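Local coordinates for CREG-like beta-barrel domain-containing protein (Agrobacterium tumefaciens, PDB 3DNH), which is of unknown function but has a CREG-like beta-barrel related to FMN-binding split barrels and may bind a flavin or similar cofactor, at residues L123-Y128 and L137-P142. Numbering follows the deposited sequence.
Sequences LAIARY and LYLSLP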
ATOM      1  N   LEU A 123       8.270  23.578  -9.716  1.00 37.13           N
ATOM      2  CA  LEU A 123       9.208  22.480  -9.959  1.00 38.71           C
ATOM      3  C   LEU A 123       8.655  21.141  -9.489  1.00 37.67           C
ATOM      4  O   LEU A 123       8.745  20.149 -10.211  1.00 37.67           O
ATOM      5  CB  LEU A 123      10.537  22.775  -9.274  1.00 38.61           C
ATOM      6  CG  LEU A 123      11.696  21.823  -9.497  1.00 39.30           C
ATOM      7  CD1 LEU A 123      12.059  21.648 -10.997  1.00 35.77           C
ATOM      8  CD2 LEU A 123      12.814  22.443  -8.668  1.00 41.31           C
ATOM      9  N   ALA A 124       8.056  21.123  -8.297  1.00 36.98           N
ATOM     10  CA  ALA A 124       7.560  19.891  -7.705  1.00 36.59           C
ATOM     11  C   ALA A 124       6.394  19.349  -8.536  1.00 37.61           C
ATOM     12  O   ALA A 124       6.241  18.133  -8.717  1.00 36.60           O
ATOM     13  CB  ALA A 124       7.149  20.127  -6.226  1.00 37.41           C
ATOM     14  N   ILE A 125       5.587  20.261  -9.064  1.00 37.52           N
ATOM     15  CA  ILE A 125       4.476  19.914  -9.976  1.00 38.61           C
ATOM     16  C   ILE A 125       4.971  19.206 -11.216  1.00 37.17           C
ATOM     17  O   ILE A 125       4.439  18.174 -11.624  1.00 37.42           O
ATOM     18  CB  ILE A 125       3.686  21.200 -10.445  1.00 39.07           C
ATOM     19  CG1 ILE A 125       2.850  21.755  -9.292  1.00 41.23           C
ATOM     20  CG2 ILE A 125       2.758  20.917 -11.637  1.00 40.52           C
ATOM     21  CD1 ILE A 125       1.956  20.736  -8.736  1.00 45.57           C
ATOM     22  N   ALA A 126       5.956  19.781 -11.866  1.00 36.81           N
ATOM     23  CA  ALA A 126       6.409  19.186 -13.102  1.00 37.23           C
ATOM     24  C   ALA A 126       7.030  17.784 -12.822  1.00 37.64           C
ATOM     25  O   ALA A 126       6.741  16.809 -13.536  1.00 36.63           O
ATOM     26  CB  ALA A 126       7.380  20.103 -13.801  1.00 37.00           C
ATOM     27  N   ARG A 127       7.809  17.690 -11.748  1.00 37.64           N
ATOM     28  CA  ARG A 127       8.389  16.399 -11.335  1.00 38.74           C
ATOM     29  C   ARG A 127       7.334  15.330 -11.037  1.00 39.32           C
ATOM     30  O   ARG A 127       7.476  14.163 -11.424  1.00 39.10           O
ATOM     31  CB  ARG A 127       9.271  16.579 -10.116  1.00 39.12           C
ATOM     32  CG  ARG A 127      10.599  17.158 -10.390  1.00 39.31           C
ATOM     33  CD  ARG A 127      11.250  17.559  -9.067  1.00 42.21           C
ATOM     34  NE  ARG A 127      12.585  18.110  -9.282  1.00 42.02           N
ATOM     35  CZ  ARG A 127      13.362  18.632  -8.337  1.00 44.09           C
ATOM     36  NH1 ARG A 127      12.927  18.748  -7.075  1.00 42.23           N
ATOM     37  NH2 ARG A 127      14.581  19.065  -8.681  1.00 43.74           N
ATOM     38  N   TYR A 128       6.260  15.734 -10.357  1.00 38.91           N
ATOM     39  CA  TYR A 128       5.197  14.831 -10.018  1.00 38.50           C
ATOM     40  C   TYR A 128       4.383  14.351 -11.230  1.00 38.28           C
ATOM     41  O   TYR A 128       4.092  13.161 -11.359  1.00 37.03           O
ATOM     42  CB  TYR A 128       4.270  15.558  -9.049  1.00 38.18           C
ATOM     43  CG  TYR A 128       3.274  14.698  -8.327  1.00 38.12           C
ATOM     44  CD1 TYR A 128       3.584  14.135  -7.081  1.00 38.79           C
ATOM     45  CD2 TYR A 128       1.993  14.535  -8.826  1.00 38.98           C
ATOM     46  CE1 TYR A 128       2.643  13.373  -6.386  1.00 38.36           C
ATOM     47  CE2 TYR A 128       1.042  13.801  -8.149  1.00 39.29           C
ATOM     48  CZ  TYR A 128       1.367  13.230  -6.915  1.00 39.80           C
ATOM     49  OH  TYR A 128       0.393  12.532  -6.230  1.00 40.32           O
ATOM     50  N   LEU A 137      -4.847  16.815 -13.722  1.00 48.06           N
ATOM     51  CA  LEU A 137      -6.213  17.171 -13.425  1.00 47.97           C
ATOM     52  C   LEU A 137      -6.399  17.507 -11.958  1.00 47.15           C
ATOM     53  O   LEU A 137      -6.831  18.616 -11.643  1.00 46.82           O
ATOM     54  CB  LEU A 137      -7.166  16.036 -13.851  1.00 48.70           C
ATOM     55  CG  LEU A 137      -8.657  16.320 -14.102  1.00 50.11           C
ATOM     56  CD1 LEU A 137      -9.486  16.287 -12.782  1.00 50.84           C
ATOM     57  CD2 LEU A 137      -8.877  17.633 -14.906  1.00 50.85           C
ATOM     58  N   TYR A 138      -6.101  16.560 -11.069  1.00 46.11           N
ATOM     59  CA  TYR A 138      -6.406  16.747  -9.637  1.00 45.99           C
ATOM     60  C   TYR A 138      -5.494  17.701  -8.856  1.00 46.23           C
ATOM     61  O   TYR A 138      -5.834  18.093  -7.748  1.00 47.04           O
ATOM     62  CB  TYR A 138      -6.574  15.423  -8.891  1.00 45.39           C
ATOM     63  CG  TYR A 138      -5.368  14.510  -8.895  1.00 46.29           C
ATOM     64  CD1 TYR A 138      -4.275  14.747  -8.044  1.00 46.59           C
ATOM     65  CD2 TYR A 138      -5.330  13.373  -9.726  1.00 47.90           C
ATOM     66  CE1 TYR A 138      -3.166  13.915  -8.036  1.00 45.30           C
ATOM     67  CE2 TYR A 138      -4.225  12.524  -9.721  1.00 45.08           C
ATOM     68  CZ  TYR A 138      -3.152  12.794  -8.874  1.00 45.87           C
ATOM     69  OH  TYR A 138      -2.061  11.956  -8.874  1.00 41.33           O
ATOM     70  N   LEU A 139      -4.328  18.043  -9.411  1.00 46.65           N
ATOM     71  CA  LEU A 139      -3.507  19.137  -8.873  1.00 46.13           C
ATOM     72  C   LEU A 139      -4.121  20.488  -9.284  1.00 46.60           C
ATOM     73  O   LEU A 139      -3.947  21.483  -8.591  1.00 46.98           O
ATOM     74  CB  LEU A 139      -2.053  19.054  -9.352  1.00 45.65           C
ATOM     75  CG  LEU A 139      -1.208  17.814  -9.042  1.00 44.77           C
ATOM     76  CD1 LEU A 139       0.204  17.918  -9.671  1.00 43.62           C
ATOM     77  CD2 LEU A 139      -1.113  17.650  -7.554  1.00 44.94           C
ATOM     78  N   SER A 140      -4.837  20.517 -10.412  1.00 46.62           N
ATOM     79  CA  SER A 140      -5.514  21.738 -10.870  1.00 46.51           C
ATOM     80  C   SER A 140      -6.787  21.998 -10.056  1.00 46.44           C
ATOM     81  O   SER A 140      -7.566  22.901 -10.375  1.00 45.70           O
ATOM     82  CB  SER A 140      -5.845  21.673 -12.376  1.00 46.73           C
ATOM     83  OG  SER A 140      -4.716  21.967 -13.187  1.00 45.66           O
ATOM     84  N   LEU A 141      -6.993  21.203  -9.010  1.00 46.67           N
ATOM     85  CA  LEU A 141      -8.151  21.386  -8.136  1.00 47.11           C
ATOM     86  C   LEU A 141      -7.780  22.252  -6.931  1.00 47.01           C
ATOM     87  O   LEU A 141      -6.626  22.250  -6.525  1.00 47.26           O
ATOM     88  CB  LEU A 141      -8.708  20.022  -7.696  1.00 47.38           C
ATOM     89  CG  LEU A 141      -9.506  19.275  -8.787  1.00 48.22           C
ATOM     90  CD1 LEU A 141      -9.694  17.774  -8.466  1.00 48.29           C
ATOM     91  CD2 LEU A 141     -10.842  19.969  -9.068  1.00 46.80           C
ATOM     92  N   PRO A 142      -8.747  23.004  -6.366  1.00 46.85           N
ATOM     93  CA  PRO A 142      -8.509  23.807  -5.155  1.00 47.11           C
ATOM     94  C   PRO A 142      -7.712  23.136  -4.009  1.00 46.98           C
ATOM     95  O   PRO A 142      -7.739  21.924  -3.862  1.00 46.95           O
ATOM     96  CB  PRO A 142      -9.942  24.174  -4.698  1.00 47.08           C
ATOM     97  CG  PRO A 142     -10.676  24.331  -6.004  1.00 46.63           C
ATOM     98  CD  PRO A 142     -10.128  23.190  -6.865  1.00 47.39           C
TER
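Leu-139 inserts its CD1 methyl between the side chains of Ile-125 and Tyr-128. The two aliphatic tips meet end on, with Leu-139 CD1 only 3.4 Å from Ile-125 CD1, tighter than usual for two methyls. The same Leu-139 methyl lies 3.9 Å from CD2 of Tyr-128, oblique to that ring. This contact belongs to the helical connection between two antiparallel strands of the barrel, in the split-barrel fold of the pyridoxamine 5'-phosphate oxidase family. Helix 121-131 and the short helix 135-138 follow barrel strand 106-115 and lead into strand 144-157. Ile-125 and Tyr-128 are about one turn apart on the first helix and meet Leu-139 from two directions. A chi1 of -72° sets CG1 of Ile-125 anti to the carbonyl carbon, and the further turn of chi2 (-55°) brings CD1 to Leu-139. Phe-70 and Phe-72 of strand 69-74 touch Tyr-128 and Leu-139 respectively, joining the pair to the barrel wall. The side chain of Tyr-138 runs across that of Tyr-128 at about a right angle. The two phenols do not bond to each other. Tyr-128 OH is hydrogen-bonded to Asn-60 ND2, and Tyr-138 OH to Asp-100 OD2 of the second subunit. Leu-102 of that subunit packs on both tyrosines, so this corner also forms part of the dimer interface. Tyr-138 OH comes to the edge of the Tyr-128 ring, near its plane, 3.7 Å from Tyr-128 CE2.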